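Local coordinates for protein MDM10 isoform 1 (Saccharomyces cerevisiae, PDB 7BTX) that helps tether the endoplasmic reticulum to mitochondria within the ERMES complex and takes part in late assembly of the TOM translocase of the outer membrane, at residues F37-A42 against T426-W431. Sequence-based numbering, arbitrary orientation.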
ATOM      1  N   PHE D  37       7.918  29.283   1.126  1.00 50.66           N
ATOM      2  CA  PHE D  37       6.886  28.601   0.363  1.00 50.66           C
ATOM      3  C   PHE D  37       7.247  27.126   0.193  1.00 50.66           C
ATOM      4  O   PHE D  37       8.337  26.672   0.550  1.00 50.66           O
ATOM      5  CB  PHE D  37       6.654  29.296  -0.979  1.00 50.66           C
ATOM      6  CG  PHE D  37       7.876  29.418  -1.843  1.00 50.66           C
ATOM      7  CD1 PHE D  37       8.662  30.552  -1.791  1.00 50.66           C
ATOM      8  CD2 PHE D  37       8.206  28.428  -2.753  1.00 50.66           C
ATOM      9  CE1 PHE D  37       9.769  30.677  -2.597  1.00 50.66           C
ATOM     10  CE2 PHE D  37       9.314  28.552  -3.556  1.00 50.66           C
ATOM     11  CZ  PHE D  37      10.093  29.676  -3.479  1.00 50.66           C
ATOM     12  N   ARG D  38       6.313  26.363  -0.365  1.00 54.65           N
ATOM     13  CA  ARG D  38       6.403  24.912  -0.383  1.00 54.65           C
ATOM     14  C   ARG D  38       6.572  24.411  -1.809  1.00 54.65           C
ATOM     15  O   ARG D  38       5.859  24.850  -2.716  1.00 54.65           O
ATOM     16  CB  ARG D  38       5.162  24.286   0.254  1.00 54.65           C
ATOM     17  CG  ARG D  38       5.369  22.861   0.724  1.00 54.65           C
ATOM     18  CD  ARG D  38       6.452  22.790   1.777  1.00 54.65           C
ATOM     19  NE  ARG D  38       6.019  23.391   3.033  1.00 54.65           N
ATOM     20  CZ  ARG D  38       5.408  22.726   4.006  1.00 54.65           C
ATOM     21  NH1 ARG D  38       5.161  21.430   3.871  1.00 54.65           N
ATOM     22  NH2 ARG D  38       5.047  23.353   5.115  1.00 54.65           N
ATOM     23  N   ILE D  39       7.509  23.488  -1.992  1.00 50.19           N
ATOM     24  CA  ILE D  39       7.788  22.865  -3.283  1.00 50.19           C
ATOM     25  C   ILE D  39       7.064  21.526  -3.335  1.00 50.19           C
ATOM     26  O   ILE D  39       7.123  20.761  -2.363  1.00 50.19           O
ATOM     27  CB  ILE D  39       9.302  22.692  -3.492  1.00 50.19           C
ATOM     28  CG1 ILE D  39      10.002  24.047  -3.479  1.00 50.19           C
ATOM     29  CG2 ILE D  39       9.603  21.971  -4.787  1.00 50.19           C
ATOM     30  CD1 ILE D  39       9.421  25.028  -4.429  1.00 50.19           C
ATOM     31  N   PRO D  40       6.353  21.212  -4.419  1.00 49.39           N
ATOM     32  CA  PRO D  40       5.761  19.879  -4.552  1.00 49.39           C
ATOM     33  C   PRO D  40       6.833  18.815  -4.712  1.00 49.39           C
ATOM     34  O   PRO D  40       7.912  19.064  -5.252  1.00 49.39           O
ATOM     35  CB  PRO D  40       4.903  20.000  -5.815  1.00 49.39           C
ATOM     36  CG  PRO D  40       4.713  21.454  -6.017  1.00 49.39           C
ATOM     37  CD  PRO D  40       5.952  22.097  -5.523  1.00 49.39           C
ATOM     38  N   SER D  41       6.530  17.613  -4.228  1.00 53.60           N
ATOM     39  CA  SER D  41       7.504  16.531  -4.196  1.00 53.60           C
ATOM     40  C   SER D  41       7.159  15.404  -5.164  1.00 53.60           C
ATOM     41  O   SER D  41       7.920  14.444  -5.295  1.00 53.60           O
ATOM     42  CB  SER D  41       7.646  15.985  -2.779  1.00 53.60           C
ATOM     43  OG  SER D  41       6.405  15.499  -2.303  1.00 53.60           O
ATOM     44  N   ALA D  42       6.029  15.517  -5.858  1.00 48.77           N
ATOM     45  CA  ALA D  42       5.576  14.511  -6.810  1.00 48.77           C
ATOM     46  C   ALA D  42       4.538  15.161  -7.709  1.00 48.77           C
ATOM     47  O   ALA D  42       4.124  16.300  -7.478  1.00 48.77           O
ATOM     48  CB  ALA D  42       4.977  13.292  -6.119  1.00 48.77           C
ATOM     49  N   THR D 426      20.576  26.056  -0.410  1.00 54.20           N
ATOM     50  CA  THR D 426      19.554  25.573  -1.319  1.00 54.20           C
ATOM     51  C   THR D 426      19.128  26.687  -2.261  1.00 54.20           C
ATOM     52  O   THR D 426      19.540  27.838  -2.130  1.00 54.20           O
ATOM     53  CB  THR D 426      18.333  25.042  -0.562  1.00 54.20           C
ATOM     54  OG1 THR D 426      17.808  26.072   0.280  1.00 54.20           O
ATOM     55  CG2 THR D 426      18.710  23.847   0.287  1.00 54.20           C
ATOM     56  N   LEU D 427      18.294  26.318  -3.228  1.00 49.18           N
ATOM     57  CA  LEU D 427      17.706  27.284  -4.149  1.00 49.18           C
ATOM     58  C   LEU D 427      16.370  26.702  -4.592  1.00 49.18           C
ATOM     59  O   LEU D 427      16.332  25.811  -5.443  1.00 49.18           O
ATOM     60  CB  LEU D 427      18.625  27.557  -5.331  1.00 49.18           C
ATOM     61  CG  LEU D 427      18.073  28.376  -6.499  1.00 49.18           C
ATOM     62  CD1 LEU D 427      17.645  29.744  -6.042  1.00 49.18           C
ATOM     63  CD2 LEU D 427      19.095  28.493  -7.605  1.00 49.18           C
ATOM     64  N   LYS D 428      15.289  27.180  -3.993  1.00 46.51           N
ATOM     65  CA  LYS D 428      13.962  26.742  -4.384  1.00 46.51           C
ATOM     66  C   LYS D 428      13.443  27.612  -5.514  1.00 46.51           C
ATOM     67  O   LYS D 428      13.545  28.836  -5.466  1.00 46.51           O
ATOM     68  CB  LYS D 428      13.005  26.804  -3.198  1.00 46.51           C
ATOM     69  CG  LYS D 428      13.355  25.861  -2.078  1.00 46.51           C
ATOM     70  CD  LYS D 428      13.028  26.460  -0.733  1.00 46.51           C
ATOM     71  CE  LYS D 428      11.540  26.651  -0.561  1.00 46.51           C
ATOM     72  NZ  LYS D 428      11.218  27.219   0.772  1.00 46.51           N
ATOM     73  N   LEU D 429      12.898  26.975  -6.538  1.00 44.68           N
ATOM     74  CA  LEU D 429      12.214  27.669  -7.613  1.00 44.68           C
ATOM     75  C   LEU D 429      10.784  27.167  -7.675  1.00 44.68           C
ATOM     76  O   LEU D 429      10.512  26.010  -7.361  1.00 44.68           O
ATOM     77  CB  LEU D 429      12.894  27.448  -8.963  1.00 44.68           C
ATOM     78  CG  LEU D 429      14.342  27.899  -9.131  1.00 44.68           C
ATOM     79  CD1 LEU D 429      15.293  26.731  -8.976  1.00 44.68           C
ATOM     80  CD2 LEU D 429      14.515  28.548 -10.484  1.00 44.68           C
ATOM     81  N   LEU D 430       9.869  28.038  -8.081  1.00 42.00           N
ATOM     82  CA  LEU D 430       8.466  27.665  -8.136  1.00 42.00           C
ATOM     83  C   LEU D 430       7.760  28.526  -9.162  1.00 42.00           C
ATOM     84  O   LEU D 430       7.847  29.752  -9.105  1.00 42.00           O
ATOM     85  CB  LEU D 430       7.792  27.827  -6.772  1.00 42.00           C
ATOM     86  CG  LEU D 430       6.339  27.363  -6.662  1.00 42.00           C
ATOM     87  CD1 LEU D 430       6.255  25.859  -6.584  1.00 42.00           C
ATOM     88  CD2 LEU D 430       5.674  27.986  -5.466  1.00 42.00           C
ATOM     89  N   TRP D 431       7.069  27.887 -10.093  1.00 44.04           N
ATOM     90  CA  TRP D 431       6.191  28.575 -11.021  1.00 44.04           C
ATOM     91  C   TRP D 431       4.752  28.212 -10.689  1.00 44.04           C
ATOM     92  O   TRP D 431       4.468  27.080 -10.300  1.00 44.04           O
ATOM     93  CB  TRP D 431       6.514  28.206 -12.467  1.00 44.04           C
ATOM     94  CG  TRP D 431       5.595  28.831 -13.445  1.00 44.04           C
ATOM     95  CD1 TRP D 431       5.568  30.133 -13.815  1.00 44.04           C
ATOM     96  CD2 TRP D 431       4.552  28.183 -14.173  1.00 44.04           C
ATOM     97  NE1 TRP D 431       4.575  30.345 -14.734  1.00 44.04           N
ATOM     98  CE2 TRP D 431       3.935  29.158 -14.971  1.00 44.04           C
ATOM     99  CE3 TRP D 431       4.079  26.871 -14.227  1.00 44.04           C
ATOM    100  CZ2 TRP D 431       2.872  28.865 -15.812  1.00 44.04           C
ATOM    101  CZ3 TRP D 431       3.027  26.584 -15.059  1.00 44.04           C
ATOM    102  CH2 TRP D 431       2.433  27.574 -15.841  1.00 44.04           C
TER
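Phe37 CG sits between its own backbone N and carbonyl carbon (chi1 57°), which puts the ring against Lys428 and Leu430, while the lysine chain bends at chi2 and again at chi3, which carries its end over one ring face. The ammonium group stands almost on the ring normal: Lys428 NZ is 4.7 Å from the centroid of the Phe37 ring and 6° off that normal, the geometry of a cation-pi contact. Lys428 NZ also donates to Phe37 O at 2.9 Å, with a C=O...N angle of 145°, and makes another hydrogen bond to Leu35 O. With an alanine here the ammonium group is gone, and the carbonyls of Phe37 and Leu35 would probably lose this shared donor, leaving the Phe37 ring without its cation and freer to shift. Leu430 CB meets the ring obliquely, 3.6 Å from Phe37 CE2, and Leu430 CD2 is 3.7 Å from Phe37 CD2. Leu430 CD1, the other methyl, lies 3.9 Å from both Ile39 CD1 and Pro40 CD, giving an apolar patch. Strand 426-434 runs antiparallel between strands 413-420 and 439-447 in the wall of this outer-membrane beta-barrel. Its Lys428 and Leu430 side chains face the segment 37-42, which lies in the loop between helix 30-33 and strand 44-48, and Phe37 also touches Ser419 on strand 413-420.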